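PDB 3C8T: fumarate lyase from Mesorhizobium sp., which belongs to the fumarate lyase superfamily, mainly helical proteins that assemble as tetramers around a core bundle of long helices. Local coordinates for residues F12-R18 with F329-I335; V31-V35 with I107-A111; V113-R117 with E214-G218; R126-V130 with L336-E340; V231-Q236 with H299-L304. All coordinates share one frame; numbering follows the deposited sequence.

Contact 1. Residues F12-R18 with F329-I335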
# COMPACT_ATOMS: atom_id res chain seq x y z
N PHE A 12 1.22 1.77 -20.49
CA PHE A 12 2.56 1.57 -19.93
C PHE A 12 2.97 0.08 -19.88
O PHE A 12 4.03 -0.23 -19.35
CB PHE A 12 2.71 2.23 -18.55
CG PHE A 12 1.60 1.88 -17.58
CD1 PHE A 12 1.10 2.84 -16.72
CD2 PHE A 12 1.07 0.59 -17.55
CE1 PHE A 12 0.05 2.51 -15.83
CE2 PHE A 12 0.03 0.25 -16.67
CZ PHE A 12 -0.47 1.21 -15.80
N ALA A 13 2.14 -0.82 -20.40
CA ALA A 13 2.44 -2.28 -20.40
C ALA A 13 3.13 -2.74 -21.71
O ALA A 13 2.83 -2.24 -22.81
CB ALA A 13 1.17 -3.09 -20.13
N ASP A 14 4.08 -3.67 -21.58
CA ASP A 14 4.88 -4.15 -22.73
C ASP A 14 4.18 -5.35 -23.38
O ASP A 14 3.90 -6.34 -22.72
CB ASP A 14 6.31 -4.51 -22.28
CG ASP A 14 7.19 -5.08 -23.42
OD1 ASP A 14 6.77 -5.07 -24.60
OD2 ASP A 14 8.32 -5.55 -23.11
N ASP A 15 3.89 -5.22 -24.68
CA ASP A 15 3.23 -6.27 -25.47
C ASP A 15 4.03 -7.58 -25.55
O ASP A 15 3.44 -8.66 -25.48
CB ASP A 15 2.91 -5.75 -26.88
CG ASP A 15 1.69 -4.86 -26.90
OD1 ASP A 15 1.11 -4.56 -25.82
OD2 ASP A 15 1.28 -4.46 -28.01
N LYS A 16 5.34 -7.48 -25.70
CA LYS A 16 6.22 -8.66 -25.64
C LYS A 16 6.10 -9.41 -24.30
O LYS A 16 6.08 -10.65 -24.25
CB LYS A 16 7.65 -8.24 -25.84
CG LYS A 16 7.95 -7.81 -27.25
CD LYS A 16 9.44 -7.56 -27.37
CE LYS A 16 9.83 -7.26 -28.82
NZ LYS A 16 9.29 -5.93 -29.26
N MET A 17 5.98 -8.64 -23.23
CA MET A 17 5.85 -9.19 -21.91
C MET A 17 4.43 -9.73 -21.69
O MET A 17 4.25 -10.74 -21.06
CB MET A 17 6.31 -8.14 -20.89
CG MET A 17 6.75 -8.69 -19.58
SD MET A 17 8.10 -9.84 -19.55
CE MET A 17 9.47 -8.78 -19.05
N ARG A 18 3.44 -9.09 -22.30
CA ARG A 18 2.11 -9.70 -22.40
C ARG A 18 2.03 -11.00 -23.25
O ARG A 18 1.29 -11.93 -22.90
CB ARG A 18 1.08 -8.67 -22.89
CG ARG A 18 0.88 -7.52 -21.90
CD ARG A 18 0.14 -6.35 -22.53
NE ARG A 18 -1.28 -6.62 -22.73
CZ ARG A 18 -1.91 -6.50 -23.90
NH1 ARG A 18 -1.25 -6.08 -24.98
NH2 ARG A 18 -3.21 -6.78 -23.99
N PHE A 329 5.53 -7.67 -14.23
CA PHE A 329 6.47 -7.83 -15.35
C PHE A 329 6.14 -7.00 -16.57
O PHE A 329 7.01 -6.38 -17.14
CB PHE A 329 6.66 -9.31 -15.77
CG PHE A 329 7.83 -10.01 -15.08
CD1 PHE A 329 9.14 -9.87 -15.55
CD2 PHE A 329 7.62 -10.80 -13.95
CE1 PHE A 329 10.22 -10.53 -14.92
CE2 PHE A 329 8.69 -11.43 -13.29
CZ PHE A 329 9.99 -11.31 -13.78
N ALA A 330 4.87 -7.01 -16.97
CA ALA A 330 4.40 -6.29 -18.13
C ALA A 330 4.59 -4.78 -17.99
O ALA A 330 5.10 -4.12 -18.91
CB ALA A 330 2.92 -6.62 -18.39
N VAL A 331 4.14 -4.24 -16.85
CA VAL A 331 4.25 -2.81 -16.56
C VAL A 331 5.72 -2.39 -16.36
O VAL A 331 6.17 -1.38 -16.91
CB VAL A 331 3.42 -2.44 -15.33
CG1 VAL A 331 3.65 -0.95 -14.96
CG2 VAL A 331 1.92 -2.74 -15.56
N ALA A 332 6.49 -3.15 -15.58
CA ALA A 332 7.89 -2.76 -15.42
C ALA A 332 8.67 -2.76 -16.74
O ALA A 332 9.51 -1.90 -16.97
CB ALA A 332 8.61 -3.62 -14.35
N SER A 333 8.39 -3.73 -17.60
CA SER A 333 8.95 -3.80 -18.93
C SER A 333 8.55 -2.64 -19.81
O SER A 333 9.36 -2.12 -20.58
CB SER A 333 8.54 -5.13 -19.60
OG SER A 333 9.38 -5.44 -20.72
N GLY A 334 7.28 -2.23 -19.73
CA GLY A 334 6.80 -1.13 -20.56
C GLY A 334 7.38 0.21 -20.18
O GLY A 334 7.74 1.00 -21.04
N ILE A 335 7.47 0.48 -18.88
CA ILE A 335 8.12 1.74 -18.42
C ILE A 335 9.65 1.76 -18.64
O ILE A 335 10.22 2.82 -18.97
CB ILE A 335 7.68 2.21 -16.97
CG1 ILE A 335 8.21 1.28 -15.88
CG2 ILE A 335 6.15 2.30 -16.87
CD1 ILE A 335 7.73 1.69 -14.52
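Asp14 and Ser333 make the polar centre of this contact, where the chain entering helix 15-20 lies across helix 315-344. Ser333 OG donates at 2.6 Å to the anti lone pair of Asp14 OD2, the one turned away from OD1. Asp14 is the N-cap of helix 15-20, and its OD1 accepts a weak 3.0 Å bond from Lys16 N. Aspartate suits the place because its two oxygens divide the work: one caps, while the other ties the loop to the long helix and also takes a salt bridge from Arg126.

Backbone bonds add a second link. Asp14 N donates to Ala330 O at 2.9 Å, from the face of that carbonyl opposite the one met by Gly334 N, so the oxygen keeps its helical bond and gains another. Gly334, with no side chain, lets Phe12 O approach its CA to 3.2 Å in a CH...O contact.

The apolar contacts flank this polar strip. Phe12 receives Val331 CG1 over one ring face, and its CB rests on Ile335 CG2. The Met17 chain bends at chi2 (59°) and again at chi3, which brings CE to the edge of the Phe329 ring, 3.7 Å from its CD1; SD is 5.2 Å from the ring centroid in an oblique Met-aromatic contact.

Around the site, Asp14 and Met17 touch Leu122 of helix 104-140, Phe329 and Ile335 lean on helix 229-255, and Phe12 packs on Leu288 and Ile295 of helix 284-306 while its ring meets His319 of the second subunit.

Contact 2. Residues V31-V35 with I107-A111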
# COMPACT_ATOMS: atom_id res chain seq x y z
N VAL A 31 2.93 -27.92 -20.94
CA VAL A 31 3.29 -29.09 -21.73
C VAL A 31 4.79 -29.38 -21.62
O VAL A 31 5.19 -30.53 -21.33
CB VAL A 31 2.87 -28.91 -23.22
CG1 VAL A 31 3.21 -30.15 -24.02
CG2 VAL A 31 1.39 -28.58 -23.34
N GLU A 32 5.62 -28.35 -21.81
CA GLU A 32 7.08 -28.49 -21.68
C GLU A 32 7.47 -29.17 -20.36
O GLU A 32 8.31 -30.07 -20.34
CB GLU A 32 7.81 -27.14 -21.90
CG GLU A 32 9.29 -27.18 -21.54
CD GLU A 32 10.04 -25.87 -21.76
OE1 GLU A 32 9.44 -24.85 -22.22
OE2 GLU A 32 11.27 -25.86 -21.46
N THR A 33 6.83 -28.77 -19.27
CA THR A 33 7.08 -29.31 -17.93
C THR A 33 6.67 -30.79 -17.84
O THR A 33 7.42 -31.60 -17.30
CB THR A 33 6.31 -28.46 -16.90
OG1 THR A 33 6.71 -27.09 -17.01
CG2 THR A 33 6.50 -28.97 -15.43
N GLU A 34 5.47 -31.12 -18.34
CA GLU A 34 4.94 -32.49 -18.26
C GLU A 34 5.80 -33.48 -19.06
O GLU A 34 6.01 -34.61 -18.63
CB GLU A 34 3.51 -32.54 -18.77
CG GLU A 34 2.50 -31.83 -17.88
CD GLU A 34 1.94 -32.71 -16.76
OE1 GLU A 34 2.39 -33.87 -16.59
OE2 GLU A 34 1.01 -32.24 -16.07
N VAL A 35 6.27 -33.04 -20.23
CA VAL A 35 7.12 -33.85 -21.10
C VAL A 35 8.45 -34.10 -20.42
O VAL A 35 8.95 -35.23 -20.43
CB VAL A 35 7.38 -33.14 -22.47
CG1 VAL A 35 8.53 -33.81 -23.26
CG2 VAL A 35 6.13 -33.10 -23.29
N ILE A 107 3.05 -28.02 -11.69
CA ILE A 107 3.11 -27.69 -13.11
C ILE A 107 2.97 -26.20 -13.32
O ILE A 107 3.71 -25.62 -14.15
CB ILE A 107 2.05 -28.45 -13.96
CG1 ILE A 107 2.06 -29.96 -13.68
CG2 ILE A 107 2.27 -28.19 -15.46
CD1 ILE A 107 3.41 -30.69 -13.88
N MET A 108 2.04 -25.58 -12.57
CA MET A 108 1.79 -24.12 -12.65
C MET A 108 2.93 -23.26 -12.10
O MET A 108 3.27 -22.25 -12.71
CB MET A 108 0.47 -23.77 -11.97
CG MET A 108 -0.76 -24.36 -12.67
SD MET A 108 -2.39 -23.91 -11.94
CE MET A 108 -2.46 -22.21 -12.54
N ASP A 109 3.55 -23.68 -10.98
CA ASP A 109 4.73 -23.01 -10.43
C ASP A 109 5.92 -23.12 -11.37
O ASP A 109 6.62 -22.14 -11.66
CB ASP A 109 5.15 -23.67 -9.11
CG ASP A 109 4.49 -23.03 -7.87
OD1 ASP A 109 3.71 -22.07 -8.00
OD2 ASP A 109 4.77 -23.50 -6.74
N THR A 110 6.15 -24.32 -11.87
CA THR A 110 7.27 -24.58 -12.77
C THR A 110 7.12 -23.87 -14.10
O THR A 110 8.08 -23.26 -14.57
CB THR A 110 7.52 -26.08 -12.99
OG1 THR A 110 7.85 -26.71 -11.75
CG2 THR A 110 8.68 -26.27 -13.99
N ALA A 111 5.95 -23.94 -14.72
CA ALA A 111 5.69 -23.15 -15.94
C ALA A 111 5.85 -21.65 -15.73
O ALA A 111 6.35 -20.95 -16.61
CB ALA A 111 4.29 -23.44 -16.49
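Thr110 OG1, beside the Thr33 side chain, has two partners, the carbonyl oxygen of Asp106 one turn back in its own helix and the backbone N of Glu189. With the hydroxyl so engaged, CG2 is the branch left to face the other helix: it stands anti to the backbone N and comes to 3.7 Å from Thr33 OG1 and 3.8 Å from Thr33 CG2. Thr33 brings both branches to the interface: OG1, bonded to Arg29 O, and CG2, which also meets Ile107 CD1 at 3.9 Å. Threonine fits both places because its hydroxyl can bond a carbonyl one turn back in its own helix while a methyl remains for the neighbour.

Ile107 reaches toward Glu34 with CG1 and CD1. The glutamate chain folds at chi2 (-88°), so the two side chains cross at about a right angle, and Glu34 OE2 lies 3.5 Å from Ile107 CG1. This is contact with hydrocarbon; the polar need of OE2 is met by a hydrogen bond from His99 ND1. Ala111, small enough not to obstruct the approach, faces Thr33 OG1 more distantly.

No hydrogen bond joins the two segments, whose axes pass 9.3 Å apart at 112°, a steep crossing that confines the touch to one turn or so of each helix. Helix 23-43 is backed through Val31 and Val35 by helices 80-91 and 49-61, while on helix 104-140 Met108 packs on Ile80 and on Tyr8 of the second subunit.

Contact 3. Residues V113-R117 with E214-G218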
# COMPACT_ATOMS: atom_id res chain seq x y z
N VAL A 113 7.87 -20.33 -13.46
CA VAL A 113 9.32 -20.12 -13.39
C VAL A 113 9.95 -20.04 -14.80
O VAL A 113 10.82 -19.22 -15.06
CB VAL A 113 10.00 -21.14 -12.43
CG1 VAL A 113 11.49 -21.26 -12.67
CG2 VAL A 113 9.73 -20.77 -10.94
N LEU A 114 9.47 -20.85 -15.73
CA LEU A 114 9.99 -20.81 -17.10
C LEU A 114 9.71 -19.46 -17.78
O LEU A 114 10.56 -18.93 -18.50
CB LEU A 114 9.40 -21.97 -17.94
CG LEU A 114 9.84 -23.36 -17.47
CD1 LEU A 114 8.98 -24.44 -18.13
CD2 LEU A 114 11.30 -23.58 -17.75
N GLN A 115 8.51 -18.92 -17.57
CA GLN A 115 8.19 -17.59 -18.05
C GLN A 115 9.07 -16.53 -17.36
O GLN A 115 9.64 -15.67 -18.03
CB GLN A 115 6.73 -17.32 -17.78
CG GLN A 115 5.74 -18.14 -18.67
CD GLN A 115 4.30 -17.92 -18.21
OE1 GLN A 115 4.01 -17.94 -17.03
NE2 GLN A 115 3.40 -17.67 -19.15
N ILE A 116 9.16 -16.57 -16.03
CA ILE A 116 10.07 -15.67 -15.28
C ILE A 116 11.53 -15.66 -15.83
O ILE A 116 12.16 -14.60 -15.88
CB ILE A 116 10.04 -15.96 -13.74
CG1 ILE A 116 8.62 -15.65 -13.16
CG2 ILE A 116 11.05 -15.12 -12.99
CD1 ILE A 116 8.42 -16.08 -11.69
N ARG A 117 12.05 -16.82 -16.23
CA ARG A 117 13.34 -16.87 -16.91
C ARG A 117 13.36 -15.99 -18.17
O ARG A 117 14.29 -15.18 -18.37
CB ARG A 117 13.74 -18.30 -17.26
CG ARG A 117 15.13 -18.34 -17.83
CD ARG A 117 15.81 -19.66 -17.60
NE ARG A 117 15.07 -20.73 -18.26
CZ ARG A 117 15.41 -22.01 -18.17
NH1 ARG A 117 16.47 -22.36 -17.46
NH2 ARG A 117 14.67 -22.93 -18.77
N GLU A 214 16.48 -31.46 -16.70
CA GLU A 214 15.82 -31.47 -18.01
C GLU A 214 15.40 -30.07 -18.46
O GLU A 214 15.38 -29.78 -19.64
CB GLU A 214 14.54 -32.32 -17.97
CG GLU A 214 14.66 -33.73 -18.45
CD GLU A 214 15.20 -33.82 -19.88
OE1 GLU A 214 16.29 -34.43 -20.05
OE2 GLU A 214 14.57 -33.28 -20.83
N LEU A 215 14.99 -29.24 -17.51
CA LEU A 215 14.47 -27.92 -17.84
C LEU A 215 15.54 -26.87 -17.70
O LEU A 215 15.31 -25.70 -17.98
CB LEU A 215 13.32 -27.57 -16.90
CG LEU A 215 12.06 -28.40 -17.06
CD1 LEU A 215 11.07 -28.08 -15.94
CD2 LEU A 215 11.46 -28.16 -18.43
N ASN A 216 16.71 -27.28 -17.21
CA ASN A 216 17.79 -26.35 -16.94
C ASN A 216 17.45 -25.34 -15.83
O ASN A 216 17.75 -24.17 -15.96
CB ASN A 216 18.20 -25.64 -18.25
CG ASN A 216 19.48 -24.85 -18.11
OD1 ASN A 216 20.34 -25.16 -17.27
ND2 ASN A 216 19.61 -23.79 -18.91
N LEU A 217 16.86 -25.81 -14.73
CA LEU A 217 16.54 -24.96 -13.57
C LEU A 217 17.35 -25.41 -12.36
O LEU A 217 17.87 -26.55 -12.35
CB LEU A 217 15.03 -25.03 -13.27
CG LEU A 217 14.12 -24.42 -14.34
CD1 LEU A 217 12.68 -24.81 -14.14
CD2 LEU A 217 14.29 -22.83 -14.46
N GLY A 218 17.46 -24.57 -11.33
CA GLY A 218 18.07 -25.08 -10.08
C GLY A 218 17.10 -26.07 -9.41
O GLY A 218 15.97 -26.25 -9.86
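This is a mixed polar and apolar contact, in which the side of helix 104-140 holds the turn that ends helix 204-215. Its polar part is Arg117, whose guanidinium presents its edge to two successive carbonyls. NH2 donates to Leu215 O at 3.0 Å in a nearly straight bond (162°) running almost along the carbonyl direction, and NH1 reaches Asn216 O at 2.7 Å with a weak, bent geometry. Arginine is apt because its paired NH2 groups can serve two backbone oxygens at once, and its chain, bent at chi3 (62°), brings both into range.

Leu217 supplies the apolar part. Its CD2 lies over one face of the guanidinium, 3.7 Å above the plane and toward the rim, and also 3.7 Å from Val113 CG1; its CD1 touches Leu114 CD2 at 4.1 Å. Leu215 adds a looser touch to Leu114, and its side chain also rests on Ala36 of helix 23-43.

Asn216 adopts positive phi (64°), a conformation asparagine accepts more readily than most residues, and two bonds run back into the last helical turn: the arrangement is a Schellman motif at a helix C-terminus, with an arginine reading its carbonyls.

Contact 4. Residues R126-V130 with L336-E340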
# COMPACT_ATOMS: atom_id res chain seq x y z
N ARG A 126 16.41 -4.58 -21.20
CA ARG A 126 15.94 -3.20 -21.11
C ARG A 126 16.78 -2.36 -20.12
O ARG A 126 17.07 -1.18 -20.36
CB ARG A 126 14.45 -3.14 -20.77
CG ARG A 126 13.56 -4.00 -21.65
CD ARG A 126 12.27 -3.26 -21.85
NE ARG A 126 11.31 -3.95 -22.69
CZ ARG A 126 11.24 -3.84 -24.02
NH1 ARG A 126 12.11 -3.10 -24.69
NH2 ARG A 126 10.32 -4.52 -24.67
N ILE A 127 17.19 -2.98 -19.03
CA ILE A 127 18.09 -2.32 -18.07
C ILE A 127 19.45 -2.00 -18.74
O ILE A 127 20.00 -0.92 -18.56
CB ILE A 127 18.26 -3.17 -16.78
CG1 ILE A 127 16.97 -3.17 -15.92
CG2 ILE A 127 19.53 -2.73 -15.99
CD1 ILE A 127 17.14 -3.96 -14.53
N GLU A 128 19.99 -2.92 -19.54
CA GLU A 128 21.20 -2.64 -20.32
C GLU A 128 21.06 -1.51 -21.37
O GLU A 128 21.96 -0.68 -21.48
CB GLU A 128 21.76 -3.93 -20.96
CG GLU A 128 22.09 -5.02 -19.90
CD GLU A 128 23.01 -4.50 -18.76
OE1 GLU A 128 22.55 -4.30 -17.61
OE2 GLU A 128 24.21 -4.29 -19.02
N SER A 129 19.95 -1.45 -22.13
CA SER A 129 19.71 -0.27 -22.97
C SER A 129 19.57 1.01 -22.17
O SER A 129 20.07 2.05 -22.61
CB SER A 129 18.45 -0.40 -23.83
OG SER A 129 18.45 -1.62 -24.50
N VAL A 130 18.87 0.97 -21.03
CA VAL A 130 18.76 2.15 -20.15
C VAL A 130 20.16 2.67 -19.75
O VAL A 130 20.46 3.87 -19.93
CB VAL A 130 17.77 1.96 -18.92
CG1 VAL A 130 17.85 3.14 -17.92
CG2 VAL A 130 16.35 1.86 -19.42
N LEU A 336 10.32 0.60 -18.50
CA LEU A 336 11.72 0.51 -18.99
C LEU A 336 11.83 0.80 -20.46
O LEU A 336 12.76 1.49 -20.88
CB LEU A 336 12.40 -0.82 -18.71
CG LEU A 336 12.86 -1.04 -17.28
CD1 LEU A 336 12.82 -2.54 -17.04
CD2 LEU A 336 14.25 -0.40 -16.95
N TYR A 337 10.88 0.32 -21.26
CA TYR A 337 10.93 0.63 -22.69
C TYR A 337 10.70 2.13 -22.96
O TYR A 337 11.36 2.75 -23.82
CB TYR A 337 9.99 -0.25 -23.56
CG TYR A 337 9.98 0.33 -24.95
CD1 TYR A 337 8.92 1.14 -25.39
CD2 TYR A 337 11.12 0.19 -25.79
CE1 TYR A 337 8.96 1.76 -26.65
CE2 TYR A 337 11.16 0.79 -27.05
CZ TYR A 337 10.08 1.58 -27.47
OH TYR A 337 10.12 2.21 -28.69
N GLN A 338 9.76 2.73 -22.23
CA GLN A 338 9.52 4.18 -22.33
C GLN A 338 10.78 4.97 -21.97
O GLN A 338 11.11 5.92 -22.66
CB GLN A 338 8.35 4.62 -21.45
CG GLN A 338 6.99 4.18 -21.95
CD GLN A 338 6.75 4.62 -23.40
OE1 GLN A 338 7.01 5.76 -23.75
NE2 GLN A 338 6.27 3.72 -24.22
N ALA A 339 11.49 4.53 -20.94
CA ALA A 339 12.78 5.16 -20.54
C ALA A 339 13.90 4.99 -21.58
O ALA A 339 14.61 5.96 -21.86
CB ALA A 339 13.24 4.69 -19.20
N GLU A 340 14.06 3.78 -22.13
CA GLU A 340 14.99 3.52 -23.27
C GLU A 340 14.77 4.55 -24.41
O GLU A 340 15.69 5.14 -24.93
CB GLU A 340 14.78 2.12 -23.90
CG GLU A 340 15.28 0.89 -23.17
CD GLU A 340 14.91 -0.40 -23.92
OE1 GLU A 340 15.59 -0.72 -24.93
OE2 GLU A 340 13.95 -1.10 -23.51
O HOH W 1 16.21 -3.32 -24.86
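Helix segments 126-130 and 336-340 run nearly parallel, their axes 9.0 Å apart and inclined by 26°, and bring Arg126 beside Leu336 and Val130 beside Glu340. A salt bridge joins the two helices: Arg126 NH1 donates to Glu340 OE2 at 3.0 Å and 160°, in the plane of the guanidinium and on the syn side of the carboxylate. The two flat groups are twisted 42° against each other. Tyr337 CB sits over one guanidinium face, 3.6 Å above it and toward the rim. Arg126 spends its remaining nitrogens on Ser333 and, most strongly, on Asp14, so the cation is shared between two acids, which probably helps keep all three groups charged.

The other glutamate oxygen is served by water. This molecule donates to Glu340 OE1 at 2.7 Å and stands 2.8 Å from Ser129 OG, bridging the helices; Ser129 OG is also bonded to Arg125 O. Ser129 is small, and the extended glutamate chain lies against its CB.

Beneath the polar layer the packing is aliphatic. Leu336 CB meets Arg126 CB at 3.7 Å, while its CD2 inserts between Val130 CG2 and Ile127 CG1, 4.0 Å from each. Val130 CG2 also touches Ala339 CB.

This apolar side continues into the bundle: Leu336 and Ala339 press on Leu245 of helix 229-255, Ile127 on Phe237 of that same helix, Val130 on Phe171 of helix 160-185, and Ala339 on Ile289 of helix 284-306.

Contact 5. Residues V231-Q236 with H299-L304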
# COMPACT_ATOMS: atom_id res chain seq x y z
N VAL A 231 9.78 -15.59 -5.26
CA VAL A 231 8.89 -14.91 -6.20
C VAL A 231 8.57 -13.47 -5.76
O VAL A 231 8.58 -12.54 -6.57
CB VAL A 231 7.56 -15.69 -6.43
CG1 VAL A 231 6.65 -14.92 -7.45
CG2 VAL A 231 7.84 -17.18 -6.87
N ALA A 232 8.22 -13.29 -4.49
CA ALA A 232 8.04 -11.95 -3.93
C ALA A 232 9.24 -11.01 -4.15
O ALA A 232 9.04 -9.85 -4.54
CB ALA A 232 7.68 -12.03 -2.44
N GLU A 233 10.48 -11.52 -3.98
CA GLU A 233 11.66 -10.67 -4.13
C GLU A 233 11.84 -10.24 -5.56
O GLU A 233 12.34 -9.14 -5.82
CB GLU A 233 12.95 -11.29 -3.57
CG GLU A 233 13.59 -12.28 -4.46
CD GLU A 233 14.90 -12.81 -3.87
OE1 GLU A 233 15.09 -14.07 -3.85
OE2 GLU A 233 15.71 -11.95 -3.44
N THR A 234 11.37 -11.05 -6.49
CA THR A 234 11.47 -10.69 -7.90
C THR A 234 10.59 -9.49 -8.22
O THR A 234 11.02 -8.57 -8.92
CB THR A 234 11.10 -11.88 -8.80
OG1 THR A 234 12.00 -12.93 -8.50
CG2 THR A 234 11.25 -11.53 -10.29
N VAL A 235 9.37 -9.49 -7.72
CA VAL A 235 8.48 -8.34 -7.98
C VAL A 235 8.91 -7.09 -7.18
O VAL A 235 8.76 -5.96 -7.65
CB VAL A 235 7.05 -8.72 -7.68
CG1 VAL A 235 6.08 -7.54 -7.95
CG2 VAL A 235 6.68 -9.98 -8.52
N GLN A 236 9.41 -7.29 -5.97
CA GLN A 236 9.99 -6.22 -5.18
C GLN A 236 11.10 -5.54 -5.97
O GLN A 236 11.17 -4.32 -5.98
CB GLN A 236 10.53 -6.70 -3.84
CG GLN A 236 9.48 -7.05 -2.79
CD GLN A 236 10.08 -7.03 -1.36
OE1 GLN A 236 9.62 -6.28 -0.49
NE2 GLN A 236 11.14 -7.82 -1.14
N HIS A 299 1.89 -3.99 -7.15
CA HIS A 299 2.12 -5.44 -7.35
C HIS A 299 3.13 -6.00 -6.31
O HIS A 299 2.99 -7.13 -5.89
CB HIS A 299 2.50 -5.78 -8.81
CG HIS A 299 1.41 -5.43 -9.80
ND1 HIS A 299 0.12 -5.93 -9.70
CD2 HIS A 299 1.42 -4.61 -10.88
CE1 HIS A 299 -0.61 -5.43 -10.69
NE2 HIS A 299 0.15 -4.63 -11.41
N ALA A 300 4.11 -5.20 -5.88
CA ALA A 300 5.07 -5.68 -4.84
C ALA A 300 4.36 -5.85 -3.50
O ALA A 300 4.52 -6.86 -2.83
CB ALA A 300 6.32 -4.75 -4.71
N THR A 301 3.57 -4.86 -3.13
CA THR A 301 2.67 -4.94 -1.97
C THR A 301 1.83 -6.21 -1.94
O THR A 301 1.84 -6.91 -0.93
CB THR A 301 1.81 -3.68 -1.90
OG1 THR A 301 2.70 -2.56 -1.91
CG2 THR A 301 0.99 -3.62 -0.61
N SER A 302 1.15 -6.54 -3.05
CA SER A 302 0.39 -7.80 -3.17
C SER A 302 1.25 -9.03 -2.94
O SER A 302 0.78 -10.00 -2.36
CB SER A 302 -0.25 -7.98 -4.56
OG SER A 302 -1.24 -7.03 -4.85
N MET A 303 2.48 -9.03 -3.43
CA MET A 303 3.38 -10.18 -3.22
C MET A 303 3.75 -10.36 -1.74
O MET A 303 3.83 -11.47 -1.26
CB MET A 303 4.63 -10.14 -4.14
CG MET A 303 4.33 -10.55 -5.61
SD MET A 303 3.53 -12.19 -5.85
CE MET A 303 4.65 -13.25 -4.97
N LEU A 304 3.95 -9.27 -1.02
CA LEU A 304 4.17 -9.36 0.42
C LEU A 304 2.96 -9.94 1.15
O LEU A 304 3.12 -10.69 2.10
CB LEU A 304 4.59 -7.98 0.99
CG LEU A 304 5.98 -7.50 0.48
CD1 LEU A 304 6.26 -6.07 0.84
CD2 LEU A 304 7.10 -8.39 0.99
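Met303 reaches across to three residues of segment 231-236. Its CB lies 4.0 Å from Ala232 CB, its CG 3.8 Å from Val235 CG2, and its methyl CE ends 3.6 Å from Val231 CG1. The chain is bent at both chi2 (-55°) and chi3 (-54°), turning CE toward Val231 and the backbone N of Ala232; the flexible, unbranched methionine follows that surface. Val235 answers in the other direction: its CG1 presses on the backbone of the facing helix, 3.7 Å from Ala300 N, with His299 CB close by. Ala300 and Ala232 are the small residues that allow the close approach, and Ala300 CB comes to 4.0 Å from Gln236 CA. Leu304 crosses the Gln236 side chain at about a right angle.

The segments run antiparallel at 162° with axes 8.5 Å apart, as neighbouring long helices do in the central bundle of this superfamily, where each subunit contributes helices to the tetramer core. No hydrogen bond crosses between them.

Helix 315-344 closes one side of this layer, placing Val325 on Val231 and Ala324 on Met303. On another side the third subunit sets its Leu240 against Ala232 and Gln236, and Arg177 of the third subunit shares Glu233 with Arg184 of Glu233's own chain. From the second subunit, Ile295 packs on Ser302.

The five contacts are spread along a bundle of long helices, from contact 2 at 27 Å from the chain centre to contact 4 at 9 Å. Helix 104-140 serves contacts 2, 3 and 4 in turn, and helix 315-344 serves contacts 1 and 4, whose centres lie 11 Å apart and which are joined by Arg126 of contact 4 bonding Asp14 and Ser333 of contact 1. Contacts 2 and 3 adjoin, centres 10 Å apart, whereas 2 and 4 are 30 Å apart on one helix. Contact 5 meets contact 1 where Phe329 packs on Thr234. In sequence, contact 1 joins an N-terminal segment to a late helix and spans contacts 2, 3 and 5; it thus ties distant parts of the chain to one bundle.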